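Local coordinates for protein putative rubredoxin reductase (Rhodopseudomonas palustris, PDB 3FG2) that probably passes electrons from NADH through its bound FAD to a ferredoxin that serves the CYP199A2 system, at residues N1-I6 against P26-L31; R78-D83 against L90-T95. All coordinates share one frame; numbering follows the deposited sequence.

Contact 1 (N1-I6 against P26-L31)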
ATOM      1  N   ASN A   1      31.955   5.958  -8.998  1.00 59.89           N
ATOM      2  CA  ASN A   1      31.810   4.582  -8.440  1.00 59.49           C
ATOM      3  C   ASN A   1      30.872   3.740  -9.308  1.00 59.09           C
ATOM      4  O   ASN A   1      30.159   4.265 -10.165  1.00 59.13           O
ATOM      5  CB  ASN A   1      31.275   4.651  -7.008  1.00 59.77           C
ATOM      6  CG  ASN A   1      31.439   3.343  -6.261  1.00 60.88           C
ATOM      7  OD1 ASN A   1      30.962   3.192  -5.136  1.00 61.99           O
ATOM      8  ND2 ASN A   1      32.125   2.388  -6.882  1.00 60.87           N
ATOM      9  N   ASP A   2      30.865   2.432  -9.073  1.00 58.54           N
ATOM     10  CA  ASP A   2      30.036   1.515  -9.851  1.00 57.41           C
ATOM     11  C   ASP A   2      28.875   0.928  -9.047  1.00 55.31           C
ATOM     12  O   ASP A   2      27.875   0.471  -9.610  1.00 54.68           O
ATOM     13  CB  ASP A   2      30.909   0.373 -10.372  1.00 59.07           C
ATOM     14  CG  ASP A   2      30.190  -0.496 -11.370  1.00 60.18           C
ATOM     15  OD1 ASP A   2      30.666  -1.622 -11.621  1.00 61.95           O
ATOM     16  OD2 ASP A   2      29.155  -0.048 -11.910  1.00 61.56           O
ATOM     17  N   THR A   3      29.021   0.944  -7.728  1.00 52.73           N
ATOM     18  CA  THR A   3      28.020   0.401  -6.821  1.00 50.13           C
ATOM     19  C   THR A   3      26.668   1.117  -6.836  1.00 47.42           C
ATOM     20  O   THR A   3      26.590   2.341  -6.967  1.00 45.64           O
ATOM     21  CB  THR A   3      28.559   0.399  -5.374  1.00 51.07           C
ATOM     22  OG1 THR A   3      29.751  -0.396  -5.314  1.00 52.31           O
ATOM     23  CG2 THR A   3      27.525  -0.171  -4.411  1.00 50.39           C
ATOM     24  N   VAL A   4      25.605   0.325  -6.710  1.00 44.37           N
ATOM     25  CA  VAL A   4      24.242   0.842  -6.663  1.00 42.13           C
ATOM     26  C   VAL A   4      23.736   0.584  -5.254  1.00 40.54           C
ATOM     27  O   VAL A   4      23.633  -0.567  -4.819  1.00 40.53           O
ATOM     28  CB  VAL A   4      23.303   0.121  -7.655  1.00 41.10           C
ATOM     29  CG1 VAL A   4      21.862   0.552  -7.404  1.00 40.36           C
ATOM     30  CG2 VAL A   4      23.702   0.444  -9.082  1.00 38.50           C
ATOM     31  N   LEU A   5      23.431   1.658  -4.540  1.00 38.63           N
ATOM     32  CA  LEU A   5      22.953   1.538  -3.172  1.00 36.61           C
ATOM     33  C   LEU A   5      21.440   1.683  -3.096  1.00 34.90           C
ATOM     34  O   LEU A   5      20.880   2.674  -3.571  1.00 34.14           O
ATOM     35  CB  LEU A   5      23.626   2.604  -2.301  1.00 37.33           C
ATOM     36  CG  LEU A   5      24.584   2.126  -1.206  1.00 38.37           C
ATOM     37  CD1 LEU A   5      25.466   1.001  -1.725  1.00 37.91           C
ATOM     38  CD2 LEU A   5      25.420   3.307  -0.728  1.00 37.35           C
ATOM     39  N   ILE A   6      20.784   0.689  -2.500  1.00 32.56           N
ATOM     40  CA  ILE A   6      19.335   0.717  -2.352  1.00 30.21           C
ATOM     41  C   ILE A   6      18.988   0.930  -0.887  1.00 30.04           C
ATOM     42  O   ILE A   6      19.357   0.119  -0.030  1.00 28.90           O
ATOM     43  CB  ILE A   6      18.689  -0.598  -2.792  1.00 28.61           C
ATOM     44  CG1 ILE A   6      19.186  -0.989  -4.182  1.00 26.71           C
ATOM     45  CG2 ILE A   6      17.177  -0.441  -2.794  1.00 27.25           C
ATOM     46  CD1 ILE A   6      18.812  -2.402  -4.573  1.00 25.58           C
ATOM     47  N   PRO A  26      26.560  -5.306 -13.877  1.00 43.01           N
ATOM     48  CA  PRO A  26      27.903  -5.697 -13.440  1.00 43.81           C
ATOM     49  C   PRO A  26      28.355  -5.156 -12.081  1.00 44.37           C
ATOM     50  O   PRO A  26      29.039  -5.850 -11.326  1.00 44.28           O
ATOM     51  CB  PRO A  26      28.782  -5.195 -14.579  1.00 43.85           C
ATOM     52  CG  PRO A  26      28.095  -3.925 -14.965  1.00 44.61           C
ATOM     53  CD  PRO A  26      26.633  -4.344 -14.992  1.00 44.41           C
ATOM     54  N   GLY A  27      27.970  -3.920 -11.779  1.00 44.47           N
ATOM     55  CA  GLY A  27      28.360  -3.297 -10.526  1.00 42.78           C
ATOM     56  C   GLY A  27      27.911  -3.989  -9.254  1.00 42.76           C
ATOM     57  O   GLY A  27      27.240  -5.028  -9.285  1.00 42.81           O
ATOM     58  N   ARG A  28      28.296  -3.395  -8.127  1.00 42.23           N
ATOM     59  CA  ARG A  28      27.964  -3.901  -6.797  1.00 40.66           C
ATOM     60  C   ARG A  28      26.553  -3.454  -6.422  1.00 38.41           C
ATOM     61  O   ARG A  28      26.100  -2.391  -6.846  1.00 36.38           O
ATOM     62  CB  ARG A  28      28.964  -3.345  -5.780  1.00 42.15           C
ATOM     63  CG  ARG A  28      28.715  -3.731  -4.334  1.00 43.81           C
ATOM     64  CD  ARG A  28      29.531  -2.836  -3.407  1.00 45.02           C
ATOM     65  NE  ARG A  28      29.435  -3.234  -2.004  1.00 47.56           N
ATOM     66  CZ  ARG A  28      29.893  -2.504  -0.989  1.00 48.47           C
ATOM     67  NH1 ARG A  28      30.476  -1.335  -1.215  1.00 48.25           N
ATOM     68  NH2 ARG A  28      29.774  -2.947   0.254  1.00 49.11           N
ATOM     69  N   ILE A  29      25.862  -4.265  -5.627  1.00 38.05           N
ATOM     70  CA  ILE A  29      24.501  -3.937  -5.202  1.00 36.94           C
ATOM     71  C   ILE A  29      24.309  -4.148  -3.704  1.00 36.07           C
ATOM     72  O   ILE A  29      24.288  -5.283  -3.220  1.00 33.40           O
ATOM     73  CB  ILE A  29      23.452  -4.792  -5.950  1.00 36.61           C
ATOM     74  CG1 ILE A  29      23.575  -4.563  -7.459  1.00 35.41           C
ATOM     75  CG2 ILE A  29      22.050  -4.434  -5.461  1.00 36.06           C
ATOM     76  CD1 ILE A  29      22.616  -5.395  -8.292  1.00 33.72           C
ATOM     77  N   ALA A  30      24.158  -3.042  -2.979  1.00 36.56           N
ATOM     78  CA  ALA A  30      23.967  -3.087  -1.532  1.00 36.73           C
ATOM     79  C   ALA A  30      22.535  -2.711  -1.172  1.00 35.11           C
ATOM     80  O   ALA A  30      22.045  -1.647  -1.552  1.00 34.98           O
ATOM     81  CB  ALA A  30      24.951  -2.137  -0.849  1.00 37.94           C
ATOM     82  N   LEU A  31      21.871  -3.589  -0.431  1.00 33.90           N
ATOM     83  CA  LEU A  31      20.485  -3.368  -0.035  1.00 32.88           C
ATOM     84  C   LEU A  31      20.396  -3.055   1.457  1.00 31.93           C
ATOM     85  O   LEU A  31      20.472  -3.956   2.285  1.00 32.30           O
ATOM     86  CB  LEU A  31      19.659  -4.624  -0.334  1.00 32.75           C
ATOM     87  CG  LEU A  31      18.245  -4.505  -0.910  1.00 33.03           C
ATOM     88  CD1 LEU A  31      17.492  -5.804  -0.622  1.00 30.10           C
ATOM     89  CD2 LEU A  31      17.508  -3.323  -0.297  1.00 34.43           C
TER
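Val4, Leu5 and Ile6 pair in turn with Ile29, Ala30 and Leu31 as adjacent parallel strands, the axes of the short segments approaching to 4.9 Å and their directions differing by 12°. Bonds alternate as parallel pairing requires: Val4 N donates to Arg28 O (2.8 Å), Ala30 N to Val4 O (3.1 Å) and Ile6 N to Ala30 O (2.8 Å), the last almost straight at 173°. Ahead of the ladder, the side chains of Thr3 and Arg28 pass over one another at a slant. With OG1 beside the backbone N (chi1 -59°) and CG2 anti to it, both branches of Thr3 face the extended arginine chain, and OG1 comes within 3.1 Å of Arg28 CD. The charged end runs on to a salt bridge with Glu73. An alanine in place of Thr3 would remove both branches and would probably let the aliphatic part of Arg28 shift. At Gly27, a CB would run into Asp2 O. On the sheet face of Leu5 and Ala30, Leu5 CD1 presses on Ala30 CB at 3.3 Å, tighter than usual. On the other face, Ile6 CD1 meets Ile29 CG2 (3.9 Å), and Ile6 CG2 meets Leu31 CD2. Helix 11-22 covers this face, Val16 and Ala17 touching Ile6. The strands and that helix form the beta-alpha-beta unit of an FAD-binding Rossmann-type fold.

Contact 2 (R78-D83 against L90-T95). With FAD (flavin-adenine dinucleotide), chain B.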
ATOM      1  N   ARG A  78      20.548   1.236   8.585  1.00 40.34           N
ATOM      2  CA  ARG A  78      19.596   2.273   8.191  1.00 39.56           C
ATOM      3  C   ARG A  78      20.321   3.536   7.718  1.00 38.43           C
ATOM      4  O   ARG A  78      21.291   3.958   8.344  1.00 38.84           O
ATOM      5  CB  ARG A  78      18.700   2.621   9.385  1.00 41.11           C
ATOM      6  CG  ARG A  78      17.777   3.803   9.163  1.00 44.14           C
ATOM      7  CD  ARG A  78      17.136   4.254  10.472  1.00 48.43           C
ATOM      8  NE  ARG A  78      16.247   5.404  10.290  1.00 51.69           N
ATOM      9  CZ  ARG A  78      15.040   5.342   9.731  1.00 52.55           C
ATOM     10  NH1 ARG A  78      14.561   4.180   9.301  1.00 52.75           N
ATOM     11  NH2 ARG A  78      14.314   6.445   9.594  1.00 52.22           N
ATOM     12  N   MET A  79      19.872   4.138   6.618  1.00 36.28           N
ATOM     13  CA  MET A  79      20.518   5.363   6.154  1.00 36.65           C
ATOM     14  C   MET A  79      19.938   6.513   6.965  1.00 36.39           C
ATOM     15  O   MET A  79      18.747   6.516   7.282  1.00 35.82           O
ATOM     16  CB  MET A  79      20.296   5.610   4.649  1.00 35.84           C
ATOM     17  CG  MET A  79      18.939   6.187   4.242  1.00 37.20           C
ATOM     18  SD  MET A  79      19.059   7.466   2.924  1.00 34.36           S
ATOM     19  CE  MET A  79      19.314   6.526   1.547  1.00 37.06           C
ATOM     20  N   VAL A  80      20.784   7.476   7.314  1.00 35.34           N
ATOM     21  CA  VAL A  80      20.355   8.623   8.100  1.00 35.32           C
ATOM     22  C   VAL A  80      20.690   9.942   7.415  1.00 35.72           C
ATOM     23  O   VAL A  80      20.085  10.972   7.709  1.00 36.23           O
ATOM     24  CB  VAL A  80      21.024   8.617   9.482  1.00 35.57           C
ATOM     25  CG1 VAL A  80      20.567   7.402  10.275  1.00 37.47           C
ATOM     26  CG2 VAL A  80      22.536   8.594   9.324  1.00 36.04           C
ATOM     27  N   SER A  81      21.651   9.903   6.498  1.00 35.11           N
ATOM     28  CA  SER A  81      22.078  11.100   5.788  1.00 35.72           C
ATOM     29  C   SER A  81      22.621  10.785   4.398  1.00 34.24           C
ATOM     30  O   SER A  81      23.084   9.677   4.138  1.00 34.17           O
ATOM     31  CB  SER A  81      23.158  11.817   6.602  1.00 36.86           C
ATOM     32  OG  SER A  81      23.676  12.931   5.895  1.00 41.35           O
ATOM     33  N   ILE A  82      22.565  11.767   3.508  1.00 33.71           N
ATOM     34  CA  ILE A  82      23.066  11.588   2.153  1.00 36.60           C
ATOM     35  C   ILE A  82      24.017  12.713   1.738  1.00 38.68           C
ATOM     36  O   ILE A  82      23.640  13.890   1.735  1.00 39.33           O
ATOM     37  CB  ILE A  82      21.920  11.547   1.131  1.00 34.82           C
ATOM     38  CG1 ILE A  82      20.979  10.386   1.446  1.00 32.91           C
ATOM     39  CG2 ILE A  82      22.492  11.408  -0.275  1.00 34.97           C
ATOM     40  CD1 ILE A  82      19.756  10.363   0.573  1.00 30.31           C
ATOM     41  N   ASP A  83      25.250  12.346   1.390  1.00 40.08           N
ATOM     42  CA  ASP A  83      26.244  13.325   0.955  1.00 40.95           C
ATOM     43  C   ASP A  83      26.256  13.298  -0.564  1.00 41.09           C
ATOM     44  O   ASP A  83      27.043  12.577  -1.173  1.00 41.12           O
ATOM     45  CB  ASP A  83      27.636  12.962   1.480  1.00 41.43           C
ATOM     46  CG  ASP A  83      28.675  14.036   1.177  1.00 41.35           C
ATOM     47  OD1 ASP A  83      28.420  14.899   0.307  1.00 40.22           O
ATOM     48  OD2 ASP A  83      29.755  14.009   1.806  1.00 42.14           O
ATOM     49  N   LEU A  90      25.488   7.860   4.258  1.00 47.60           N
ATOM     50  CA  LEU A  90      25.812   7.831   5.679  1.00 47.42           C
ATOM     51  C   LEU A  90      24.805   6.982   6.457  1.00 46.89           C
ATOM     52  O   LEU A  90      23.654   7.377   6.624  1.00 47.00           O
ATOM     53  CB  LEU A  90      25.812   9.270   6.201  1.00 48.67           C
ATOM     54  CG  LEU A  90      26.569   9.649   7.475  1.00 50.87           C
ATOM     55  CD1 LEU A  90      26.645  11.171   7.549  1.00 50.88           C
ATOM     56  CD2 LEU A  90      25.889   9.071   8.714  1.00 51.40           C
ATOM     57  N   LEU A  91      25.238   5.817   6.930  1.00 46.56           N
ATOM     58  CA  LEU A  91      24.354   4.936   7.689  1.00 46.67           C
ATOM     59  C   LEU A  91      24.278   5.376   9.145  1.00 48.92           C
ATOM     60  O   LEU A  91      24.962   6.314   9.557  1.00 50.34           O
ATOM     61  CB  LEU A  91      24.850   3.486   7.636  1.00 44.85           C
ATOM     62  CG  LEU A  91      25.007   2.767   6.296  1.00 42.40           C
ATOM     63  CD1 LEU A  91      25.315   1.298   6.568  1.00 41.29           C
ATOM     64  CD2 LEU A  91      23.739   2.897   5.475  1.00 39.34           C
ATOM     65  N   ALA A  92      23.451   4.683   9.925  1.00 50.34           N
ATOM     66  CA  ALA A  92      23.278   4.998  11.339  1.00 50.64           C
ATOM     67  C   ALA A  92      24.322   4.291  12.199  1.00 51.22           C
ATOM     68  O   ALA A  92      24.633   4.738  13.300  1.00 52.27           O
ATOM     69  CB  ALA A  92      21.880   4.605  11.790  1.00 49.86           C
ATOM     70  N   SER A  93      24.854   3.184  11.696  1.00 51.32           N
ATOM     71  CA  SER A  93      25.866   2.427  12.422  1.00 51.10           C
ATOM     72  C   SER A  93      27.155   3.233  12.487  1.00 51.58           C
ATOM     73  O   SER A  93      28.118   2.834  13.144  1.00 52.18           O
ATOM     74  CB  SER A  93      26.144   1.099  11.716  1.00 51.12           C
ATOM     75  OG  SER A  93      26.614   1.321  10.396  1.00 51.78           O
ATOM     76  N   GLY A  94      27.163   4.370  11.797  1.00 51.13           N
ATOM     77  CA  GLY A  94      28.340   5.216  11.771  1.00 50.56           C
ATOM     78  C   GLY A  94      29.107   4.984  10.483  1.00 50.79           C
ATOM     79  O   GLY A  94      29.870   5.839  10.032  1.00 49.36           O
ATOM     80  N   THR A  95      28.899   3.810   9.892  1.00 50.73           N
ATOM     81  CA  THR A  95      29.561   3.448   8.647  1.00 50.78           C
ATOM     82  C   THR A  95      29.121   4.406   7.541  1.00 50.94           C
ATOM     83  O   THR A  95      28.168   5.171   7.707  1.00 50.92           O
ATOM     84  CB  THR A  95      29.207   1.999   8.236  1.00 51.07           C
ATOM     85  OG1 THR A  95      29.418   1.116   9.347  1.00 51.52           O
ATOM     86  CG2 THR A  95      30.083   1.547   7.076  1.00 51.68           C
TER
HETATM   87  PA  FAD B 449       7.733  -0.801   1.820  1.00 26.04           P
HETATM   88  O1A FAD B 449       7.027  -0.117   2.935  1.00 24.05           O
HETATM   89  O2A FAD B 449       7.450  -2.084   1.494  1.00 25.47           O
HETATM   90  O5B FAD B 449       9.148  -0.879   2.416  1.00 24.90           O
HETATM   91  C5B FAD B 449       9.917   0.273   2.886  1.00 25.89           C
HETATM   92  C4B FAD B 449      11.103  -0.351   3.653  1.00 25.82           C
HETATM   93  O4B FAD B 449      12.143   0.694   3.763  1.00 24.46           O
HETATM   94  C3B FAD B 449      10.806  -0.793   5.097  1.00 27.30           C
HETATM   95  O3B FAD B 449      11.256  -2.059   5.465  1.00 30.34           O
HETATM   96  C2B FAD B 449      11.331   0.370   5.891  1.00 27.08           C
HETATM   97  O2B FAD B 449      11.564   0.071   7.233  1.00 27.50           O
HETATM   98  C1B FAD B 449      12.605   0.657   5.153  1.00 27.42           C
HETATM   99  N9A FAD B 449      13.207   1.980   5.337  1.00 28.16           N
HETATM  100  C8A FAD B 449      12.551   3.174   5.490  1.00 28.21           C
HETATM  101  N7A FAD B 449      13.377   4.202   5.644  1.00 29.32           N
HETATM  102  C5A FAD B 449      14.629   3.664   5.589  1.00 29.92           C
HETATM  103  C6A FAD B 449      15.972   4.278   5.698  1.00 31.86           C
HETATM  104  N6A FAD B 449      16.190   5.559   5.882  1.00 33.57           N
HETATM  105  N1A FAD B 449      17.024   3.390   5.589  1.00 32.68           N
HETATM  106  C2A FAD B 449      16.842   2.041   5.395  1.00 32.09           C
HETATM  107  N3A FAD B 449      15.653   1.403   5.286  1.00 31.63           N
HETATM  108  C4A FAD B 449      14.571   2.259   5.390  1.00 29.84           C
HETATM  109  N1  FAD B 449      -0.713  -3.341  -1.843  1.00 20.90           N
HETATM  110  C2  FAD B 449      -1.384  -4.058  -2.744  1.00 21.55           C
HETATM  111  O2  FAD B 449      -1.296  -3.828  -3.912  1.00 21.84           O
HETATM  112  N3  FAD B 449      -2.242  -5.142  -2.366  1.00 21.24           N
HETATM  113  C4  FAD B 449      -2.411  -5.502  -1.040  1.00 23.27           C
HETATM  114  O4  FAD B 449      -3.144  -6.433  -0.757  1.00 25.16           O
HETATM  115  C4X FAD B 449      -1.678  -4.727  -0.044  1.00 22.39           C
HETATM  116  N5  FAD B 449      -1.796  -5.038   1.269  1.00 22.12           N
HETATM  117  C5X FAD B 449      -1.080  -4.290   2.187  1.00 20.30           C
HETATM  118  C6  FAD B 449      -1.207  -4.641   3.561  1.00 19.35           C
HETATM  119  C7  FAD B 449      -0.526  -3.958   4.549  1.00 18.35           C
HETATM  120  C7M FAD B 449      -0.695  -4.371   5.998  1.00 18.38           C
HETATM  121  C8  FAD B 449       0.351  -2.838   4.188  1.00 18.14           C
HETATM  122  C8M FAD B 449       1.129  -2.047   5.216  1.00 13.57           C
HETATM  123  C9  FAD B 449       0.481  -2.479   2.830  1.00 17.70           C
HETATM  124  C9A FAD B 449      -0.222  -3.194   1.830  1.00 20.48           C
HETATM  125  N10 FAD B 449      -0.124  -2.888   0.408  1.00 21.33           N
HETATM  126  C10 FAD B 449      -0.817  -3.621  -0.512  1.00 20.51           C
HETATM  127  C1' FAD B 449       0.764  -1.764   0.016  1.00 18.76           C
HETATM  128  C2' FAD B 449       2.199  -2.289  -0.296  1.00 20.47           C
HETATM  129  O2' FAD B 449       2.661  -3.002   0.829  1.00 21.53           O
HETATM  130  C3' FAD B 449       3.077  -1.091  -0.595  1.00 19.73           C
HETATM  131  O3' FAD B 449       2.588  -0.418  -1.750  1.00 19.89           O
HETATM  132  C4' FAD B 449       4.505  -1.548  -0.841  1.00 21.07           C
HETATM  133  O4' FAD B 449       5.022  -2.245   0.323  1.00 19.28           O
HETATM  134  C5' FAD B 449       5.353  -0.333  -1.128  1.00 21.06           C
HETATM  135  O5' FAD B 449       6.834  -0.841  -1.334  1.00 21.57           O
HETATM  136  P   FAD B 449       7.978   0.020  -0.880  1.00 24.67           P
HETATM  137  O1P FAD B 449       9.205  -0.838  -1.299  1.00 26.46           O
HETATM  138  O2P FAD B 449       7.960   1.316  -1.395  1.00 25.23           O
HETATM  139  O3P FAD B 449       7.957   0.168   0.578  1.00 26.60           O
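Val80 and Ser81 both direct their backbone N-H groups to one acceptor, Leu90 O. Val80 N reaches it at 3.0 Å in a nearly straight bond (175°), and Ser81 N at 3.2 Å, lying in the carbonyl plane. Leu90 N returns a bond to Ser81 O (3.0 Å). Toward the other end Ala92 N approaches Arg78 O at 2.8 Å, but the bend at the hydrogen, 130°, makes this bond weak. The two methyls of Val80 diverge over segment 90-95: CG1 sits tightly on Ala92 CB at 3.4 Å, while CG2 packs against Leu90 CD2 and lies close to the carbonyl oxygens of Leu90 and Leu91. Leu90 CD1 touches Ser81 CB on the shared sheet face. Two residues opposite one, with the pairing shifting by a residue between Met79-Leu91 and Ser81-Leu90, define a classic beta bulge in the antiparallel hairpin of strands 79-83 and 88-91. On its FAD side the same backbone reads the adenine: Met79 N donates to FAD N1A at 3.1 Å, and FAD N6A donates to Met79 O, also at 3.1 Å, so one residue matches both a ring acceptor and the amino group. Arg78 adds a flat partner. Its CG is anti to the backbone N (chi1 173°); the chain stays extended to NE and the head then turns, setting the guanidinium's centre over the amino N6A of FAD, 4.0 Å from its plane, and NH1 toward C5A and N7A. Arg78 NH1 is salt-bridged to Asp34, whose other carboxylate oxygen is hydrogen-bonded to FAD, so Asp34, itself a direct FAD ligand, probably steadies the arginine as well. Farther out, Asp77 accepts from Ser93 N, and the buried Met79 side chain rests on Leu89, Leu104 and Ile245.

Contact 1 is mostly buried and contact 2 only partly so, with Val80, Leu90 and Ala92 exposed. Both lie on the same side of the chain's centre, their centres about 16 Å apart and their nearest atoms about 6 Å apart without touching. They hold different sheets: contact 1 joins inner strands of the parallel nucleotide-binding sheet, with an aliphatic face under a helix, whereas contact 2 pairs the two strands of an antiparallel hairpin, and its bulged pairing is irregular. Their relation to FAD differs too. Segment 78-83 bonds the adenine directly, while the nearest side chain of contact 1, Leu31, remains about 8 Å from the cofactor.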